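Local coordinates for protein 2-hydroxychromene-2-carboxylate isomerase (Pseudomonas putida, PDB 2IMF) that catalyses the reversible, glutathione-dependent isomerization of 2-hydroxychromene-2-carboxylate to trans-O-hydroxybenzylidenepyruvate in bacterial naphthalene degradation, at residues Asp8-Phe13 and Ile37-Val42; Pro12-Ala17 and Gly167-Phe172. All blocks are in the same frame, centred on the assembly; numbering follows the deposited sequence.

Overall arrangement
Both interactions use the N-terminal end of helix 12-28 and share Pro12 and Phe13; their centres lie about 9 Å apart. Interaction 1 ties the turn before that helix to the start of helix 39-46, while interaction 2 sets the first turns of helix 12-28 against the cis-proline loop before strand 170-173. The two meet directly, with Ser11 CB 3.6 Å from Val168 CG2 and Leu39 CD1 3.8 Å from Gly167 CA. Glutathione touches both. Its thiol SG2 lies 3.2 Å from OG of Ser11, the inferred nucleophile, and its cysteinyl backbone pairs with Val168. The second ligand, 4-(2-methoxyphenyl)-2-oxobut-3-enoic acid, rests on Leu10, Pro12, Phe13 and Leu39.

Interaction 1 of 2, residues Asp8-Phe13 and Ile37-Val42; sequences DFLSPF and IDLARV. With GSH (glutathione), chain E; TOM (4-(2-methoxyphenyl)-2-oxobut-3-enoic acid), chain F.
Asp8 OD2 is gripped by two donors: Leu39 N, at 2.9 Å from OD2 with an N-H...O angle of 166°, and a water that donates to it. The amide uses the anti lone pair of OD2, and the same water donates to Asp38 OD1, so it bridges two carboxylates whose charges would otherwise probably oppose each other. With CG anti to the backbone N (chi1 -178°), the Asp8 carboxylate extends toward the first turn of helix 39-46. Its other oxygen, OD1, takes Leu10 N at 3.0 Å from above the carboxylate plane, closing an Asx turn within the type I turn Asp8-Ser11; Ser86 and Asn90 also bond to OD1. In this thioredoxin-like fold the contact joins the ends of two parallel strands, 2-7 and 31-36, where each strand gives way to the helix that follows it. Asp38 is the N-cap of the second helix, its OD1 accepting weak bonds from Ala40 N and Arg41 N, while OD2 forms a salt bridge with Arg41 NE. Beside this polar group, Leu10 CD1 meets Leu39 CD2 at 3.9 Å. Both methyls also face the bound ligands: Leu10 CD1 lies 3.6 Å from the methoxy oxygen O2 of 4-(2-methoxyphenyl)-2-oxobut-3-enoic acid, and Leu39 CD2 lies 3.8 Å from glutathione CB2.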
loop_
_atom_site.group_PDB
_atom_site.type_symbol
_atom_site.label_atom_id
_atom_site.label_comp_id
_atom_site.label_asym_id
_atom_site.label_seq_id
_atom_site.Cartn_x
_atom_site.Cartn_y
_atom_site.Cartn_z
ATOM N N ASP A 8 3.421 -15.434 -3.594
ATOM C CA ASP A 8 2.780 -16.609 -2.950
ATOM C C ASP A 8 1.404 -16.671 -3.624
ATOM O O ASP A 8 0.767 -15.621 -3.795
ATOM C CB ASP A 8 2.691 -16.356 -1.429
ATOM C CG ASP A 8 2.093 -17.527 -0.635
ATOM O OD1 ASP A 8 1.196 -18.238 -1.182
ATOM O OD2 ASP A 8 2.441 -17.672 0.542
ATOM N N PHE A 9 0.964 -17.839 -4.098
ATOM C CA PHE A 9 -0.333 -17.894 -4.836
ATOM C C PHE A 9 -1.529 -17.523 -3.944
ATOM O O PHE A 9 -2.579 -17.279 -4.496
ATOM C CB PHE A 9 -0.563 -19.283 -5.468
ATOM C CG PHE A 9 0.315 -19.572 -6.658
ATOM C CD1 PHE A 9 0.178 -18.830 -7.822
ATOM C CD2 PHE A 9 1.191 -20.621 -6.614
ATOM C CE1 PHE A 9 0.981 -19.108 -8.979
ATOM C CE2 PHE A 9 2.016 -20.952 -7.744
ATOM C CZ PHE A 9 1.900 -20.197 -8.898
ATOM N N LEU A 10 -1.356 -17.443 -2.630
ATOM C CA LEU A 10 -2.489 -16.949 -1.774
ATOM C C LEU A 10 -2.768 -15.490 -1.956
ATOM O O LEU A 10 -3.805 -15.011 -1.532
ATOM C CB LEU A 10 -2.282 -17.226 -0.276
ATOM C CG LEU A 10 -1.163 -16.470 0.416
ATOM C CD1 LEU A 10 -1.587 -15.038 0.809
ATOM C CD2 LEU A 10 -0.817 -17.180 1.691
ATOM N N SER A 11 -1.850 -14.741 -2.602
ATOM C CA SER A 11 -1.906 -13.266 -2.594
ATOM C C SER A 11 -2.587 -12.669 -3.800
ATOM O O SER A 11 -2.066 -12.791 -4.884
ATOM C CB SER A 11 -0.480 -12.772 -2.452
ATOM O OG SER A 11 -0.366 -11.354 -2.714
ATOM N N PRO A 12 -3.714 -11.994 -3.573
ATOM C CA PRO A 12 -4.378 -11.356 -4.716
ATOM C C PRO A 12 -3.594 -10.153 -5.260
ATOM O O PRO A 12 -3.715 -9.866 -6.431
ATOM C CB PRO A 12 -5.742 -10.913 -4.137
ATOM C CG PRO A 12 -5.476 -10.720 -2.660
ATOM C CD PRO A 12 -4.430 -11.798 -2.274
ATOM N N PHE A 13 -2.822 -9.453 -4.427
ATOM C CA PHE A 13 -1.971 -8.404 -4.963
ATOM C C PHE A 13 -0.877 -9.008 -5.816
ATOM O O PHE A 13 -0.445 -8.375 -6.804
ATOM C CB PHE A 13 -1.443 -7.592 -3.779
ATOM C CG PHE A 13 -2.539 -6.743 -3.145
ATOM C CD1 PHE A 13 -3.037 -5.618 -3.785
ATOM C CD2 PHE A 13 -3.068 -7.122 -1.945
ATOM C CE1 PHE A 13 -4.036 -4.852 -3.215
ATOM C CE2 PHE A 13 -4.088 -6.339 -1.324
ATOM C CZ PHE A 13 -4.568 -5.237 -1.986
ATOM N N ILE A 37 7.265 -18.287 -2.837
ATOM C CA ILE A 37 7.742 -18.357 -1.451
ATOM C C ILE A 37 6.597 -18.366 -0.468
ATOM O O ILE A 37 5.461 -18.046 -0.804
ATOM C CB ILE A 37 8.672 -17.152 -1.037
ATOM C CG1 ILE A 37 7.933 -15.800 -1.285
ATOM C CG2 ILE A 37 9.911 -17.149 -1.944
ATOM C CD1 ILE A 37 8.724 -14.577 -0.703
ATOM N N ASP A 38 6.903 -18.742 0.751
ATOM C CA ASP A 38 5.892 -18.882 1.797
ATOM C C ASP A 38 5.690 -17.583 2.556
ATOM O O ASP A 38 6.491 -17.262 3.487
ATOM C CB ASP A 38 6.300 -20.017 2.743
ATOM C CG ASP A 38 5.220 -20.380 3.737
ATOM O OD1 ASP A 38 4.268 -19.665 3.976
ATOM O OD2 ASP A 38 5.375 -21.426 4.431
ATOM N N LEU A 39 4.605 -16.862 2.242
ATOM C CA LEU A 39 4.382 -15.592 2.934
ATOM C C LEU A 39 4.344 -15.762 4.455
ATOM O O LEU A 39 4.824 -14.918 5.199
ATOM C CB LEU A 39 3.062 -14.973 2.480
ATOM C CG LEU A 39 2.685 -13.655 3.189
ATOM C CD1 LEU A 39 3.751 -12.588 2.985
ATOM C CD2 LEU A 39 1.316 -13.212 2.750
ATOM N N ALA A 40 3.759 -16.904 4.864
ATOM C CA ALA A 40 3.550 -17.024 6.309
ATOM C C ALA A 40 4.870 -17.090 6.968
ATOM O O ALA A 40 5.117 -16.509 8.044
ATOM C CB ALA A 40 2.757 -18.294 6.677
ATOM N N ARG A 41 5.801 -17.807 6.369
ATOM C CA ARG A 41 7.116 -17.896 6.937
ATOM C C ARG A 41 7.876 -16.568 6.899
ATOM O O ARG A 41 8.590 -16.186 7.833
ATOM C CB ARG A 41 7.935 -18.954 6.201
ATOM C CG ARG A 41 8.218 -20.188 6.964
ATOM C CD ARG A 41 8.739 -21.192 5.930
ATOM N NE ARG A 41 8.237 -22.534 6.191
ATOM C CZ ARG A 41 9.030 -23.575 6.409
ATOM N NH1 ARG A 41 10.346 -23.398 6.369
ATOM N NH2 ARG A 41 8.509 -24.781 6.651
ATOM N N VAL A 42 7.793 -15.819 5.787
ATOM C CA VAL A 42 8.479 -14.550 5.777
ATOM C C VAL A 42 7.961 -13.539 6.806
ATOM O O VAL A 42 8.742 -12.724 7.306
ATOM C CB VAL A 42 8.634 -13.875 4.335
ATOM C CG1 VAL A 42 8.962 -14.899 3.242
ATOM C CG2 VAL A 42 7.526 -13.025 3.914
HETATM N N1 GSH E . -0.442 -1.960 -1.379
HETATM C CA1 GSH E . -0.176 -3.290 -1.828
HETATM C C1 GSH E . -0.350 -3.543 -3.282
HETATM O O11 GSH E . 0.116 -4.569 -3.783
HETATM O O12 GSH E . -1.170 -2.726 -3.757
HETATM C CB1 GSH E . -0.397 -4.352 -0.757
HETATM C CG1 GSH E . 0.364 -5.669 -0.897
HETATM C CD1 GSH E . 0.023 -6.596 0.235
HETATM O OE1 GSH E . -0.831 -6.195 1.171
HETATM N N2 GSH E . 0.544 -7.800 0.280
HETATM C CA2 GSH E . 0.415 -8.704 1.415
HETATM C C2 GSH E . 1.604 -8.755 2.272
HETATM O O2 GSH E . 2.815 -8.852 1.682
HETATM C CB2 GSH E . 0.136 -10.135 0.855
HETATM S SG2 GSH E . -1.538 -10.289 0.122
HETATM N N3 GSH E . 1.501 -8.669 3.566
HETATM C CA3 GSH E . 2.712 -8.499 4.370
HETATM C C3 GSH E . 2.628 -7.172 5.088
HETATM O O31 GSH E . 3.595 -6.840 5.797
HETATM O O32 GSH E . 1.570 -6.464 5.002
HETATM O O8 TOM F . -3.634 -10.640 4.585
HETATM C C9 TOM F . -2.673 -11.263 4.147
HETATM C C10 TOM F . -1.812 -12.098 4.945
HETATM O O11 TOM F . -0.998 -11.482 5.674
HETATM O O10 TOM F . -1.852 -13.338 4.809
HETATM C C8 TOM F . -2.211 -11.161 2.727
HETATM C C7 TOM F . -2.754 -10.415 1.793
HETATM C C1 TOM F . -4.222 -10.439 1.417
HETATM C C6 TOM F . -4.785 -9.198 1.194
HETATM C C5 TOM F . -6.134 -9.109 0.869
HETATM C C4 TOM F . -6.870 -10.295 0.706
HETATM C C3 TOM F . -6.315 -11.541 0.912
HETATM C C2 TOM F . -4.954 -11.591 1.266
HETATM O O2 TOM F . -4.300 -12.758 1.465
HETATM C C11 TOM F . -5.041 -13.893 1.010
HETATM O O HOH W 1 1.921 -18.999 2.779
#

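Interaction 2 of 2, residues Pro12-Ala17 and Gly167-Phe172; sequences PFSYLA and GVPTMF. With GSH (glutathione), chain E; TOM (4-(2-methoxyphenyl)-2-oxobut-3-enoic acid), chain F.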
loop_
_atom_site.group_PDB
_atom_site.type_symbol
_atom_site.label_atom_id
_atom_site.label_comp_id
_atom_site.label_asym_id
_atom_site.label_seq_id
_atom_site.Cartn_x
_atom_site.Cartn_y
_atom_site.Cartn_z
ATOM N N PRO A 12 -3.714 -11.994 -3.573
ATOM C CA PRO A 12 -4.378 -11.356 -4.716
ATOM C C PRO A 12 -3.594 -10.153 -5.260
ATOM O O PRO A 12 -3.715 -9.866 -6.431
ATOM C CB PRO A 12 -5.742 -10.913 -4.137
ATOM C CG PRO A 12 -5.476 -10.720 -2.660
ATOM C CD PRO A 12 -4.430 -11.798 -2.274
ATOM N N PHE A 13 -2.822 -9.453 -4.427
ATOM C CA PHE A 13 -1.971 -8.404 -4.963
ATOM C C PHE A 13 -0.877 -9.008 -5.816
ATOM O O PHE A 13 -0.445 -8.375 -6.804
ATOM C CB PHE A 13 -1.443 -7.592 -3.779
ATOM C CG PHE A 13 -2.539 -6.743 -3.145
ATOM C CD1 PHE A 13 -3.037 -5.618 -3.785
ATOM C CD2 PHE A 13 -3.068 -7.122 -1.945
ATOM C CE1 PHE A 13 -4.036 -4.852 -3.215
ATOM C CE2 PHE A 13 -4.088 -6.339 -1.324
ATOM C CZ PHE A 13 -4.568 -5.237 -1.986
ATOM N N SER A 14 -0.465 -10.235 -5.531
ATOM C CA SER A 14 0.493 -10.925 -6.389
ATOM C C SER A 14 -0.087 -11.360 -7.727
ATOM O O SER A 14 0.613 -11.355 -8.758
ATOM C CB SER A 14 1.110 -12.121 -5.687
ATOM O OG SER A 14 1.908 -11.711 -4.582
ATOM N N TYR A 15 -1.401 -11.709 -7.730
ATOM C CA TYR A 15 -2.095 -12.066 -8.931
ATOM C C TYR A 15 -2.071 -10.841 -9.813
ATOM O O TYR A 15 -1.747 -10.921 -11.021
ATOM C CB TYR A 15 -3.531 -12.402 -8.575
ATOM C CG TYR A 15 -4.482 -12.384 -9.728
ATOM C CD1 TYR A 15 -4.366 -13.305 -10.775
ATOM C CD2 TYR A 15 -5.557 -11.497 -9.726
ATOM C CE1 TYR A 15 -5.350 -13.314 -11.829
ATOM C CE2 TYR A 15 -6.532 -11.517 -10.742
ATOM C CZ TYR A 15 -6.361 -12.420 -11.802
ATOM O OH TYR A 15 -7.262 -12.485 -12.860
ATOM N N LEU A 16 -2.413 -9.666 -9.261
ATOM C CA LEU A 16 -2.413 -8.420 -10.049
ATOM C C LEU A 16 -0.988 -8.127 -10.576
ATOM O O LEU A 16 -0.771 -7.810 -11.756
ATOM C CB LEU A 16 -2.817 -7.262 -9.178
ATOM C CG LEU A 16 -4.313 -7.272 -8.785
ATOM C CD1 LEU A 16 -4.570 -6.205 -7.736
ATOM C CD2 LEU A 16 -5.228 -7.029 -10.051
ATOM N N ALA A 17 0.019 -8.182 -9.702
ATOM C CA ALA A 17 1.408 -7.945 -10.133
ATOM C C ALA A 17 1.845 -8.907 -11.203
ATOM O O ALA A 17 2.541 -8.488 -12.162
ATOM C CB ALA A 17 2.373 -7.981 -8.926
ATOM N N GLY A 167 7.173 -9.443 2.342
ATOM C CA GLY A 167 5.804 -9.633 1.851
ATOM C C GLY A 167 5.814 -9.945 0.385
ATOM O O GLY A 167 6.895 -10.078 -0.230
ATOM N N VAL A 168 4.613 -10.052 -0.165
ATOM C CA VAL A 168 4.476 -10.316 -1.594
ATOM C C VAL A 168 3.372 -9.421 -2.120
ATOM O O VAL A 168 2.453 -9.030 -1.398
ATOM C CB VAL A 168 4.175 -11.790 -1.917
ATOM C CG1 VAL A 168 5.345 -12.639 -1.511
ATOM C CG2 VAL A 168 2.890 -12.288 -1.144
ATOM N N PRO A 169 3.407 -9.030 -3.383
ATOM C CA PRO A 169 4.477 -9.286 -4.387
ATOM C C PRO A 169 5.662 -8.375 -4.110
ATOM O O PRO A 169 5.493 -7.204 -3.788
ATOM C CB PRO A 169 3.816 -8.901 -5.738
ATOM C CG PRO A 169 2.769 -7.819 -5.318
ATOM C CD PRO A 169 2.295 -8.203 -3.907
ATOM N N THR A 170 6.870 -8.927 -4.312
ATOM C CA THR A 170 8.107 -8.143 -4.117
ATOM C C THR A 170 8.894 -8.287 -5.423
ATOM O O THR A 170 8.975 -9.381 -5.988
ATOM C CB THR A 170 8.870 -8.538 -2.851
ATOM O OG1 THR A 170 8.045 -8.178 -1.742
ATOM C CG2 THR A 170 10.133 -7.701 -2.749
ATOM N N MET A 171 9.461 -7.168 -5.867
ATOM C CA MET A 171 10.189 -7.114 -7.161
ATOM C C MET A 171 11.542 -6.499 -6.890
ATOM O O MET A 171 11.606 -5.480 -6.164
ATOM C CB MET A 171 9.485 -6.316 -8.272
ATOM C CG MET A 171 8.251 -7.001 -8.787
ATOM S SD MET A 171 6.761 -7.066 -7.765
ATOM C CE MET A 171 6.509 -5.355 -7.265
ATOM N N PHE A 172 12.623 -7.003 -7.524
ATOM C CA PHE A 172 13.953 -6.339 -7.426
ATOM C C PHE A 172 14.387 -6.075 -8.841
ATOM O O PHE A 172 14.272 -6.945 -9.719
ATOM C CB PHE A 172 15.025 -7.224 -6.790
ATOM C CG PHE A 172 14.907 -7.467 -5.303
ATOM C CD1 PHE A 172 13.988 -8.390 -4.824
ATOM C CD2 PHE A 172 15.721 -6.793 -4.424
ATOM C CE1 PHE A 172 13.913 -8.649 -3.460
ATOM C CE2 PHE A 172 15.659 -7.045 -3.068
ATOM C CZ PHE A 172 14.779 -7.965 -2.597
HETATM N N1 GSH E . -0.442 -1.960 -1.379
HETATM C CA1 GSH E . -0.176 -3.290 -1.828
HETATM C C1 GSH E . -0.350 -3.543 -3.282
HETATM O O11 GSH E . 0.116 -4.569 -3.783
HETATM O O12 GSH E . -1.170 -2.726 -3.757
HETATM C CB1 GSH E . -0.397 -4.352 -0.757
HETATM C CG1 GSH E . 0.364 -5.669 -0.897
HETATM C CD1 GSH E . 0.023 -6.596 0.235
HETATM O OE1 GSH E . -0.831 -6.195 1.171
HETATM N N2 GSH E . 0.544 -7.800 0.280
HETATM C CA2 GSH E . 0.415 -8.704 1.415
HETATM C C2 GSH E . 1.604 -8.755 2.272
HETATM O O2 GSH E . 2.815 -8.852 1.682
HETATM C CB2 GSH E . 0.136 -10.135 0.855
HETATM S SG2 GSH E . -1.538 -10.289 0.122
HETATM N N3 GSH E . 1.501 -8.669 3.566
HETATM C CA3 GSH E . 2.712 -8.499 4.370
HETATM C C3 GSH E . 2.628 -7.172 5.088
HETATM O O31 GSH E . 3.595 -6.840 5.797
HETATM O O32 GSH E . 1.570 -6.464 5.002
HETATM O O8 TOM F . -3.634 -10.640 4.585
HETATM C C9 TOM F . -2.673 -11.263 4.147
HETATM C C10 TOM F . -1.812 -12.098 4.945
HETATM O O11 TOM F . -0.998 -11.482 5.674
HETATM O O10 TOM F . -1.852 -13.338 4.809
HETATM C C8 TOM F . -2.211 -11.161 2.727
HETATM C C7 TOM F . -2.754 -10.415 1.793
HETATM C C1 TOM F . -4.222 -10.439 1.417
HETATM C C6 TOM F . -4.785 -9.198 1.194
HETATM C C5 TOM F . -6.134 -9.109 0.869
HETATM C C4 TOM F . -6.870 -10.295 0.706
HETATM C C3 TOM F . -6.315 -11.541 0.912
HETATM C C2 TOM F . -4.954 -11.591 1.266
HETATM O O2 TOM F . -4.300 -12.758 1.465
HETATM C C11 TOM F . -5.041 -13.893 1.010
#
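The first turns of helix 12-28 pass beside the loop entering strand 170-173, closest at Ser14 and Pro169, whose CA atoms are 4.8 Å apart, and the peptide bond before Pro169 is cis. The Pro169 ring lies against the helix: its CB and CG both approach Ala17 CB, with CB at 3.6 Å, while CD packs 3.8 Å from Phe13 CB. Ser14 OG fits alongside Val168 and the proline, 3.5 Å from Val168 CB. Pro169 N has no hydrogen to offer this hydroxyl, which is hydrogen-bonded instead to Ser11 OG. Of the Phe13 side chain, CB meets the proline, and the backbone O of Phe13 lies 3.6 Å from Pro169 CG; with CG anti to the carbonyl carbon (chi1 -71°), the ring is carried away from the loop to glutathione. Glutathione CB1 sits over the centre of one ring face, 3.9 Å above the plane, while atom C6 of 4-(2-methoxyphenyl)-2-oxobut-3-enoic acid lies at the ring edge. An alanine in place of Phe13 would keep the CB contact with Pro169 but is likely to leave the gamma-glutamyl arm of glutathione without the surface it lies on, freer to shift. A cis-proline facing the start of the active-site helix is a hallmark of the thioredoxin fold, and as in other glutathione transferases the residue before it binds the cysteinyl backbone of glutathione. Val168 N donates to glutathione O2 at 2.8 Å (147°), and Val168 O accepts from glutathione N2 at 2.8 Å (155°). The division of labour implied is that apolar packing joins helix to loop, while the N-H and C=O of Val168 remain turned to the tripeptide and hold its cysteine with SG2 beside Ser11.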